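Local coordinates for protein carboxylesterase YBFK (Bacillus subtilis, PDB 4CCY) that hydrolyses carboxylic esters to an alcohol and a carboxylate, as a carboxylesterase of the alpha/beta hydrolase superfamily, at residues A[82-90]-A[110-120]; A[37-45]-A[97-106]. All blocks are in the same frame, centred on the assembly; numbering follows the deposited sequence.

Contact 1: A[82-90]-A[110-120]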
loop_
_atom_site.group_PDB
_atom_site.type_symbol
_atom_site.label_atom_id
_atom_site.label_comp_id
_atom_site.label_asym_id
_atom_site.label_seq_id
_atom_site.Cartn_x
_atom_site.Cartn_y
_atom_site.Cartn_z
ATOM N N ARG A 82 17.040 5.146 0.298
ATOM C CA ARG A 82 16.482 5.874 -0.820
ATOM C C ARG A 82 15.076 5.303 -1.018
ATOM O O ARG A 82 14.927 4.173 -1.490
ATOM C CB ARG A 82 17.346 5.677 -2.067
ATOM C CG ARG A 82 16.868 6.437 -3.302
ATOM C CD ARG A 82 16.986 7.950 -3.147
ATOM N NE ARG A 82 16.635 8.641 -4.394
ATOM C CZ ARG A 82 16.280 9.922 -4.484
ATOM N NH1 ARG A 82 16.224 10.686 -3.397
ATOM N NH2 ARG A 82 15.976 10.443 -5.667
ATOM N N THR A 83 14.064 6.066 -0.607
ATOM C CA THR A 83 12.669 5.621 -0.689
ATOM C C THR A 83 12.005 6.063 -1.980
ATOM O O THR A 83 12.149 7.209 -2.409
ATOM C CB THR A 83 11.803 6.164 0.465
ATOM O OG1 THR A 83 11.923 7.600 0.506
ATOM C CG2 THR A 83 12.230 5.547 1.811
ATOM N N TYR A 84 11.266 5.140 -2.575
ATOM C CA TYR A 84 10.480 5.395 -3.761
ATOM C C TYR A 84 9.017 5.108 -3.438
ATOM O O TYR A 84 8.631 3.957 -3.318
ATOM C CB TYR A 84 10.932 4.485 -4.885
ATOM C CG TYR A 84 12.369 4.690 -5.332
ATOM C CD1 TYR A 84 12.727 5.788 -6.120
ATOM C CD2 TYR A 84 13.362 3.767 -4.990
ATOM C CE1 TYR A 84 14.029 5.958 -6.556
ATOM C CE2 TYR A 84 14.674 3.930 -5.423
ATOM C CZ TYR A 84 15.003 5.024 -6.200
ATOM O OH TYR A 84 16.302 5.196 -6.628
ATOM N N ALA A 85 8.211 6.156 -3.295
ATOM C CA ALA A 85 6.793 5.986 -2.997
ATOM C C ALA A 85 6.027 5.911 -4.314
ATOM O O ALA A 85 5.936 6.897 -5.067
ATOM C CB ALA A 85 6.277 7.121 -2.123
ATOM N N VAL A 86 5.478 4.732 -4.577
ATOM C CA VAL A 86 4.918 4.402 -5.887
ATOM C C VAL A 86 3.385 4.467 -5.847
ATOM O O VAL A 86 2.755 3.817 -4.994
ATOM C CB VAL A 86 5.377 2.989 -6.325
ATOM C CG1 VAL A 86 4.779 2.606 -7.674
ATOM C CG2 VAL A 86 6.905 2.883 -6.332
ATOM N N ASP A 87 2.799 5.233 -6.775
ATOM C CA ASP A 87 1.336 5.351 -6.874
ATOM C C ASP A 87 0.810 4.167 -7.662
ATOM O O ASP A 87 1.150 4.002 -8.823
ATOM C CB ASP A 87 0.897 6.676 -7.534
ATOM C CG ASP A 87 0.771 7.829 -6.534
ATOM O OD1 ASP A 87 1.068 7.631 -5.328
ATOM O OD2 ASP A 87 0.410 8.957 -6.952
ATOM N N ILE A 88 -0.002 3.335 -7.020
ATOM C CA ILE A 88 -0.471 2.109 -7.667
ATOM C C ILE A 88 -1.367 2.478 -8.843
ATOM O O ILE A 88 -2.374 3.159 -8.680
ATOM C CB ILE A 88 -1.193 1.159 -6.674
ATOM C CG1 ILE A 88 -0.236 0.763 -5.535
ATOM C CG2 ILE A 88 -1.740 -0.069 -7.412
ATOM C CD1 ILE A 88 -0.938 0.270 -4.283
ATOM N N ILE A 89 -0.964 2.037 -10.028
ATOM C CA ILE A 89 -1.657 2.359 -11.251
ATOM C C ILE A 89 -3.025 1.668 -11.264
ATOM O O ILE A 89 -3.143 0.496 -10.878
ATOM C CB ILE A 89 -0.761 2.035 -12.476
ATOM C CG1 ILE A 89 -1.153 2.893 -13.692
ATOM C CG2 ILE A 89 -0.712 0.540 -12.784
ATOM C CD1 ILE A 89 -0.018 3.028 -14.706
ATOM N N GLY A 90 -4.057 2.417 -11.646
ATOM C CA GLY A 90 -5.429 1.898 -11.626
ATOM C C GLY A 90 -6.199 2.252 -10.362
ATOM O O GLY A 90 -7.354 1.847 -10.185
ATOM N N TRP A 110 3.972 -5.260 -13.753
ATOM C CA TRP A 110 3.960 -3.816 -13.504
ATOM C C TRP A 110 5.112 -3.411 -12.602
ATOM O O TRP A 110 5.848 -2.490 -12.921
ATOM C CB TRP A 110 2.625 -3.379 -12.881
ATOM C CG TRP A 110 2.644 -1.960 -12.343
ATOM C CD1 TRP A 110 2.903 -0.789 -13.048
ATOM C CD2 TRP A 110 2.414 -1.525 -10.961
ATOM N NE1 TRP A 110 2.832 0.311 -12.226
ATOM C CE2 TRP A 110 2.559 -0.063 -10.958
ATOM C CE3 TRP A 110 2.107 -2.173 -9.771
ATOM C CZ2 TRP A 110 2.388 0.698 -9.799
ATOM C CZ3 TRP A 110 1.960 -1.397 -8.606
ATOM C CH2 TRP A 110 2.097 0.002 -8.624
ATOM N N MET A 111 5.282 -4.119 -11.481
ATOM C CA MET A 111 6.338 -3.792 -10.518
ATOM C C MET A 111 7.744 -4.040 -11.054
ATOM O O MET A 111 8.655 -3.277 -10.730
ATOM C CB MET A 111 6.125 -4.507 -9.175
ATOM C CG MET A 111 7.048 -4.059 -8.028
ATOM S SD MET A 111 7.151 -2.273 -7.647
ATOM C CE MET A 111 5.422 -1.775 -7.675
ATOM N N LYS A 112 7.925 -5.101 -11.852
ATOM C CA LYS A 112 9.207 -5.333 -12.534
ATOM C C LYS A 112 9.579 -4.159 -13.439
ATOM O O LYS A 112 10.728 -3.726 -13.432
ATOM C CB LYS A 112 9.207 -6.636 -13.346
ATOM C CG LYS A 112 9.353 -7.899 -12.521
ATOM C CD LYS A 112 9.553 -9.103 -13.436
ATOM C CE LYS A 112 9.107 -10.379 -12.746
ATOM N NZ LYS A 112 9.269 -11.538 -13.664
ATOM N N ASP A 113 8.607 -3.639 -14.191
ATOM C CA ASP A 113 8.819 -2.451 -15.037
ATOM C C ASP A 113 9.213 -1.231 -14.198
ATOM O O ASP A 113 10.079 -0.453 -14.591
ATOM C CB ASP A 113 7.551 -2.089 -15.823
ATOM C CG ASP A 113 7.243 -3.042 -16.963
ATOM O OD1 ASP A 113 8.014 -3.989 -17.224
ATOM O OD2 ASP A 113 6.188 -2.827 -17.614
ATOM N N VAL A 114 8.541 -1.045 -13.061
ATOM C CA VAL A 114 8.887 0.053 -12.148
ATOM C C VAL A 114 10.347 -0.095 -11.700
ATOM O O VAL A 114 11.136 0.822 -11.861
ATOM C CB VAL A 114 7.923 0.162 -10.941
ATOM C CG1 VAL A 114 8.427 1.178 -9.931
ATOM C CG2 VAL A 114 6.516 0.542 -11.396
ATOM N N PHE A 115 10.695 -1.267 -11.170
ATOM C CA PHE A 115 12.081 -1.586 -10.795
ATOM C C PHE A 115 13.053 -1.280 -11.938
ATOM O O PHE A 115 14.058 -0.586 -11.734
ATOM C CB PHE A 115 12.209 -3.063 -10.400
ATOM C CG PHE A 115 11.902 -3.349 -8.949
ATOM C CD1 PHE A 115 10.698 -2.935 -8.366
ATOM C CD2 PHE A 115 12.810 -4.058 -8.165
ATOM C CE1 PHE A 115 10.411 -3.231 -7.035
ATOM C CE2 PHE A 115 12.524 -4.344 -6.836
ATOM C CZ PHE A 115 11.324 -3.942 -6.276
ATOM N N ASP A 116 12.733 -1.804 -13.127
ATOM C CA ASP A 116 13.563 -1.630 -14.322
ATOM C C ASP A 116 13.769 -0.165 -14.701
ATOM O O ASP A 116 14.910 0.273 -14.899
ATOM C CB ASP A 116 13.001 -2.431 -15.509
ATOM C CG ASP A 116 13.252 -3.932 -15.375
ATOM O OD1 ASP A 116 13.960 -4.338 -14.431
ATOM O OD2 ASP A 116 12.738 -4.706 -16.207
ATOM N N SER A 117 12.677 0.589 -14.781
ATOM C CA SER A 117 12.747 2.018 -15.107
ATOM C C SER A 117 13.486 2.844 -14.043
ATOM O O SER A 117 13.998 3.932 -14.335
ATOM C CB SER A 117 11.346 2.588 -15.329
ATOM O OG SER A 117 10.743 2.016 -16.476
ATOM N N LEU A 118 13.522 2.331 -12.817
ATOM C CA LEU A 118 14.248 2.969 -11.714
ATOM C C LEU A 118 15.724 2.537 -11.661
ATOM O O LEU A 118 16.519 3.125 -10.925
ATOM C CB LEU A 118 13.555 2.689 -10.370
ATOM C CG LEU A 118 12.258 3.446 -10.027
ATOM C CD1 LEU A 118 11.724 3.023 -8.665
ATOM C CD2 LEU A 118 12.457 4.956 -10.065
ATOM N N GLY A 119 16.078 1.518 -12.448
ATOM C CA GLY A 119 17.438 0.993 -12.512
ATOM C C GLY A 119 17.765 0.101 -11.324
ATOM O O GLY A 119 18.925 -0.007 -10.927
ATOM N N LEU A 120 16.749 -0.539 -10.747
ATOM C CA LEU A 120 16.954 -1.321 -9.539
ATOM C C LEU A 120 16.975 -2.804 -9.828
ATOM O O LEU A 120 16.068 -3.335 -10.485
ATOM C CB LEU A 120 15.872 -1.030 -8.498
ATOM C CG LEU A 120 15.582 0.424 -8.112
ATOM C CD1 LEU A 120 14.535 0.454 -7.020
ATOM C CD2 LEU A 120 16.840 1.181 -7.688
HETATM O O HOH W 1 16.496 5.129 -9.147
#
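Trp110 lies against the loop 87-89 that follows strand 82-86, and here the packing is tight. Ile89 CG2 sits over the five-membered ring, 3.7 Å from its centroid, a CH-pi contact; Met111 CE and Val114 CG2 back the opposite face. The benzene end of the indole reaches Ile88, whose CA is 3.5 Å from Trp110 CH2, while Val86 CG1 approaches Trp110 CZ2 at 3.7 Å. With CG anti to the backbone N (chi1 168°), the indole leaves the helix toward this loop, and its NE1 donates a hydrogen bond to Thr44 OG1 on strand 42-49. Beta-branched Val86, Ile88 and Ile89 suit the place: short, stiff and wholly apolar. A leucine in place of Trp110 would probably open a gap beneath Ile89 and leave Thr44 without its indole donor.

Val86 CG2 and Val114 CG1 meet more loosely, at 4.3 Å, and beyond them the contact opens to solvent. Leu118 CD1 lies over a face of the Tyr84 ring, 4.0 Å from its centroid, and Leu120 CD1 comes within 3.8 Å of Tyr84 CE2. Gly119, with positive phi, forms a Schellman motif after the last turn of helix 104-118. A water donates to Leu118 O at 2.7 Å; its very short link to Tyr84 OH is doubtful.

No direct hydrogen bond joins the two segments, so this helix-on-sheet layer of the alpha/beta hydrolase fold is held here chiefly by apolar packing.

Contact 2: A[37-45]-A[97-106]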
loop_
_atom_site.group_PDB
_atom_site.type_symbol
_atom_site.label_atom_id
_atom_site.label_comp_id
_atom_site.label_asym_id
_atom_site.label_seq_id
_atom_site.Cartn_x
_atom_site.Cartn_y
_atom_site.Cartn_z
ATOM N N VAL A 37 7.634 7.023 -14.204
ATOM C CA VAL A 37 8.392 5.991 -14.900
ATOM C C VAL A 37 7.493 5.237 -15.863
ATOM O O VAL A 37 6.280 5.115 -15.638
ATOM C CB VAL A 37 9.125 5.012 -13.946
ATOM C CG1 VAL A 37 10.280 5.720 -13.246
ATOM C CG2 VAL A 37 8.185 4.348 -12.966
ATOM N N SER A 38 8.094 4.733 -16.937
ATOM C CA SER A 38 7.361 3.972 -17.936
ATOM C C SER A 38 7.148 2.534 -17.517
ATOM O O SER A 38 8.023 1.913 -16.925
ATOM C CB SER A 38 8.080 4.019 -19.276
ATOM O OG SER A 38 7.602 5.126 -20.030
ATOM N N THR A 39 5.957 2.022 -17.809
ATOM C CA THR A 39 5.623 0.621 -17.570
ATOM C C THR A 39 4.616 0.225 -18.639
ATOM O O THR A 39 3.969 1.093 -19.231
ATOM C CB THR A 39 4.993 0.379 -16.171
ATOM O OG1 THR A 39 3.592 0.665 -16.219
ATOM C CG2 THR A 39 5.672 1.206 -15.070
ATOM N N ARG A 40 4.462 -1.072 -18.883
ATOM C CA ARG A 40 3.541 -1.509 -19.927
ATOM C C ARG A 40 2.069 -1.325 -19.524
ATOM O O ARG A 40 1.161 -1.629 -20.294
ATOM C CB ARG A 40 3.847 -2.942 -20.352
ATOM C CG ARG A 40 3.496 -3.998 -19.327
ATOM C CD ARG A 40 4.222 -5.287 -19.658
ATOM N NE ARG A 40 5.474 -5.404 -18.924
ATOM C CZ ARG A 40 6.146 -6.542 -18.785
ATOM N NH1 ARG A 40 5.693 -7.656 -19.346
ATOM N NH2 ARG A 40 7.264 -6.568 -18.074
ATOM N N PHE A 41 1.849 -0.816 -18.318
ATOM C CA PHE A 41 0.503 -0.536 -17.829
ATOM C C PHE A 41 0.289 0.955 -17.625
ATOM O O PHE A 41 -0.737 1.364 -17.081
ATOM C CB PHE A 41 0.235 -1.311 -16.539
ATOM C CG PHE A 41 0.292 -2.789 -16.727
ATOM C CD1 PHE A 41 -0.800 -3.479 -17.261
ATOM C CD2 PHE A 41 1.448 -3.493 -16.422
ATOM C CE1 PHE A 41 -0.745 -4.848 -17.449
ATOM C CE2 PHE A 41 1.503 -4.864 -16.606
ATOM C CZ PHE A 41 0.406 -5.542 -17.127
ATOM N N GLY A 42 1.252 1.750 -18.087
ATOM C CA GLY A 42 1.159 3.207 -18.033
ATOM C C GLY A 42 2.217 3.926 -17.213
ATOM O O GLY A 42 2.964 3.308 -16.428
ATOM N N LYS A 43 2.253 5.248 -17.384
ATOM C CA LYS A 43 3.148 6.141 -16.654
ATOM C C LYS A 43 2.817 6.099 -15.162
ATOM O O LYS A 43 1.699 6.418 -14.754
ATOM C CB LYS A 43 3.003 7.571 -17.182
ATOM C CG LYS A 43 3.995 7.959 -18.275
ATOM C CD LYS A 43 3.740 9.369 -18.823
ATOM C CE LYS A 43 3.754 10.461 -17.752
ATOM N NZ LYS A 43 3.514 11.847 -18.264
ATOM N N THR A 44 3.799 5.698 -14.360
ATOM C CA THR A 44 3.601 5.436 -12.931
ATOM C C THR A 44 4.310 6.524 -12.147
ATOM O O THR A 44 5.505 6.767 -12.363
ATOM C CB THR A 44 4.163 4.045 -12.549
ATOM O OG1 THR A 44 3.403 3.037 -13.213
ATOM C CG2 THR A 44 4.123 3.804 -11.028
ATOM N N HIS A 45 3.569 7.173 -11.243
ATOM C CA HIS A 45 4.096 8.295 -10.461
ATOM C C HIS A 45 4.931 7.821 -9.308
ATOM O O HIS A 45 4.546 6.879 -8.599
ATOM C CB HIS A 45 2.965 9.200 -9.978
ATOM C CG HIS A 45 3.429 10.534 -9.427
ATOM N ND1 HIS A 45 3.619 10.748 -8.111
ATOM C CD2 HIS A 45 3.717 11.739 -10.063
ATOM C CE1 HIS A 45 4.010 12.021 -7.914
ATOM N NE2 HIS A 45 4.064 12.628 -9.105
ATOM N N PRO A 97 -3.198 5.133 -16.158
ATOM C CA PRO A 97 -3.345 3.808 -16.758
ATOM C C PRO A 97 -3.389 3.830 -18.294
ATOM O O PRO A 97 -4.040 4.684 -18.886
ATOM C CB PRO A 97 -4.686 3.302 -16.192
ATOM C CG PRO A 97 -4.953 4.131 -14.975
ATOM C CD PRO A 97 -4.311 5.471 -15.245
ATOM N N SER A 98 -2.648 2.915 -18.912
ATOM C CA SER A 98 -2.840 2.565 -20.314
ATOM C C SER A 98 -3.609 1.234 -20.336
ATOM O O SER A 98 -4.774 1.221 -19.974
ATOM C CB SER A 98 -1.507 2.479 -21.053
ATOM O OG SER A 98 -0.658 1.520 -20.452
ATOM N N ALA A 99 -2.978 0.129 -20.738
ATOM C CA ALA A 99 -3.589 -1.199 -20.586
ATOM C C ALA A 99 -3.977 -1.462 -19.131
ATOM O O ALA A 99 -3.179 -1.237 -18.216
ATOM C CB ALA A 99 -2.638 -2.291 -21.059
ATOM N N ALA A 100 -5.199 -1.932 -18.920
ATOM C CA ALA A 100 -5.665 -2.260 -17.579
ATOM C C ALA A 100 -4.830 -3.391 -16.964
ATOM O O ALA A 100 -4.559 -4.413 -17.607
ATOM C CB ALA A 100 -7.143 -2.629 -17.597
ATOM N N MET A 101 -4.427 -3.187 -15.717
ATOM C CA MET A 101 -3.677 -4.163 -14.959
ATOM C C MET A 101 -4.694 -5.043 -14.249
ATOM O O MET A 101 -5.430 -4.553 -13.395
ATOM C CB MET A 101 -2.786 -3.415 -13.973
ATOM C CG MET A 101 -1.653 -4.229 -13.404
ATOM S SD MET A 101 -0.656 -3.239 -12.298
ATOM C CE MET A 101 -1.885 -2.621 -11.135
ATOM N N GLU A 102 -4.754 -6.326 -14.615
ATOM C CA GLU A 102 -5.920 -7.175 -14.286
ATOM C C GLU A 102 -5.683 -8.426 -13.444
ATOM O O GLU A 102 -6.503 -8.769 -12.593
ATOM C CB GLU A 102 -6.673 -7.583 -15.551
ATOM C CG GLU A 102 -7.413 -6.429 -16.208
ATOM C CD GLU A 102 -8.239 -6.859 -17.395
ATOM O OE1 GLU A 102 -7.745 -7.662 -18.219
ATOM O OE2 GLU A 102 -9.384 -6.372 -17.505
ATOM N N THR A 103 -4.590 -9.130 -13.710
ATOM C CA THR A 103 -4.336 -10.411 -13.060
ATOM C C THR A 103 -3.170 -10.235 -12.097
ATOM O O THR A 103 -2.440 -9.245 -12.182
ATOM C CB THR A 103 -3.936 -11.470 -14.089
ATOM O OG1 THR A 103 -2.741 -11.030 -14.737
ATOM C CG2 THR A 103 -5.051 -11.682 -15.129
ATOM N N ARG A 104 -2.979 -11.195 -11.195
ATOM C CA ARG A 104 -1.831 -11.139 -10.271
ATOM C C ARG A 104 -0.481 -11.207 -11.000
ATOM O O ARG A 104 0.519 -10.648 -10.521
ATOM C CB ARG A 104 -1.959 -12.187 -9.148
ATOM C CG ARG A 104 -3.185 -11.935 -8.270
ATOM C CD ARG A 104 -3.324 -12.875 -7.070
ATOM N NE ARG A 104 -3.567 -14.280 -7.418
ATOM C CZ ARG A 104 -4.753 -14.797 -7.745
ATOM N NH1 ARG A 104 -5.847 -14.041 -7.798
ATOM N NH2 ARG A 104 -4.845 -16.089 -8.022
ATOM N N ALA A 105 -0.463 -11.870 -12.160
ATOM C CA ALA A 105 0.713 -11.873 -13.036
ATOM C C ALA A 105 0.998 -10.454 -13.547
ATOM O O ALA A 105 2.137 -9.991 -13.484
ATOM C CB ALA A 105 0.530 -12.856 -14.190
ATOM N N ASP A 106 -0.040 -9.758 -14.020
ATOM C CA ASP A 106 0.068 -8.340 -14.395
ATOM C C ASP A 106 0.681 -7.474 -13.286
ATOM O O ASP A 106 1.592 -6.682 -13.553
ATOM C CB ASP A 106 -1.305 -7.757 -14.751
ATOM C CG ASP A 106 -1.882 -8.320 -16.044
ATOM O OD1 ASP A 106 -1.152 -8.925 -16.851
ATOM O OD2 ASP A 106 -3.092 -8.135 -16.240
HETATM O O HOH W 2 1.776 1.738 -21.542
HETATM O O HOH W 3 -3.012 0.076 -15.794
#
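Phe41 carries most of the apolar contact, its ring reaching from the turn 39-42 to the segment 97-106. Met101 CG stands over the middle of one ring face, 4.1 Å from the centroid, a CH-pi contact. Met101 SD lies farther off above the ring, at 4.8 Å from the centroid, a distant Met-aromatic contact; the long, flexible thioether suits a flat neighbour. Asp106 CB meets Phe41 CZ at 3.7 Å, the carboxylate plane turned 51° from the ring. At the ring edge, in plane, Ala99 O comes to 3.4 Å from Phe41 CD1. With CG anti to its own carbonyl carbon (chi1 -62°), the ring swings back to the segment from which the CB bond points away.

The direct hydrogen bond across the contact is Ser98 N to Phe41 O, 3.1 Å and nearly straight at hydrogen, although the donor stands above the carbonyl plane. One water donates to both Phe41 O and Ala99 O; another joins Thr39 O to Ser98 OG. A CB on Gly42 would strike Ser98 N, crowd Pro97 CA and press on the carbonyl O of Phe41.

Internal bonds shape each partner. Thr39 OG1 accepts from Phe41 N in an ST turn and donates to Gly42 O. Thr103 and Asp106 form a capping box, and Glu102 N gives Asp106 OD2 a second bond.

The turn 39-42 connects antiparallel strands 33-37 and 42-49, and Pro97 ends strand 96-97, which pairs with 42-49. Met101 also touches Trp110 of helix 104-118 and His134 of helix 130-141, while Arg40 salt-bridges Glu109 and Asp113 farther along helix 104-118.

Overall arrangement
Contacts 1 and 2, with centres 11 Å apart, both use helix 104-118: contact 2 includes residues 104-106 and contact 1 residues 110-118. Both also reach the same sheet, in which strands 42-49 and 82-86 are neighbours. Direct ties join them: a salt bridge from Arg40 NH2 to Asp113 OD1 at 2.8 Å, a probable hydrogen bond from Ser117 OG to Ser38 O, also 2.8 Å, and packing of Met101 SD on Trp110 CB. Contact 1 lies nearer the probable catalytic centre, the Ile88 side chain being about 8 Å from that of Ser129 and about 11 Å from that of His273, both probably members of the charge-relay system. Contact 2 lies away from the catalytic residues and the sodium sites.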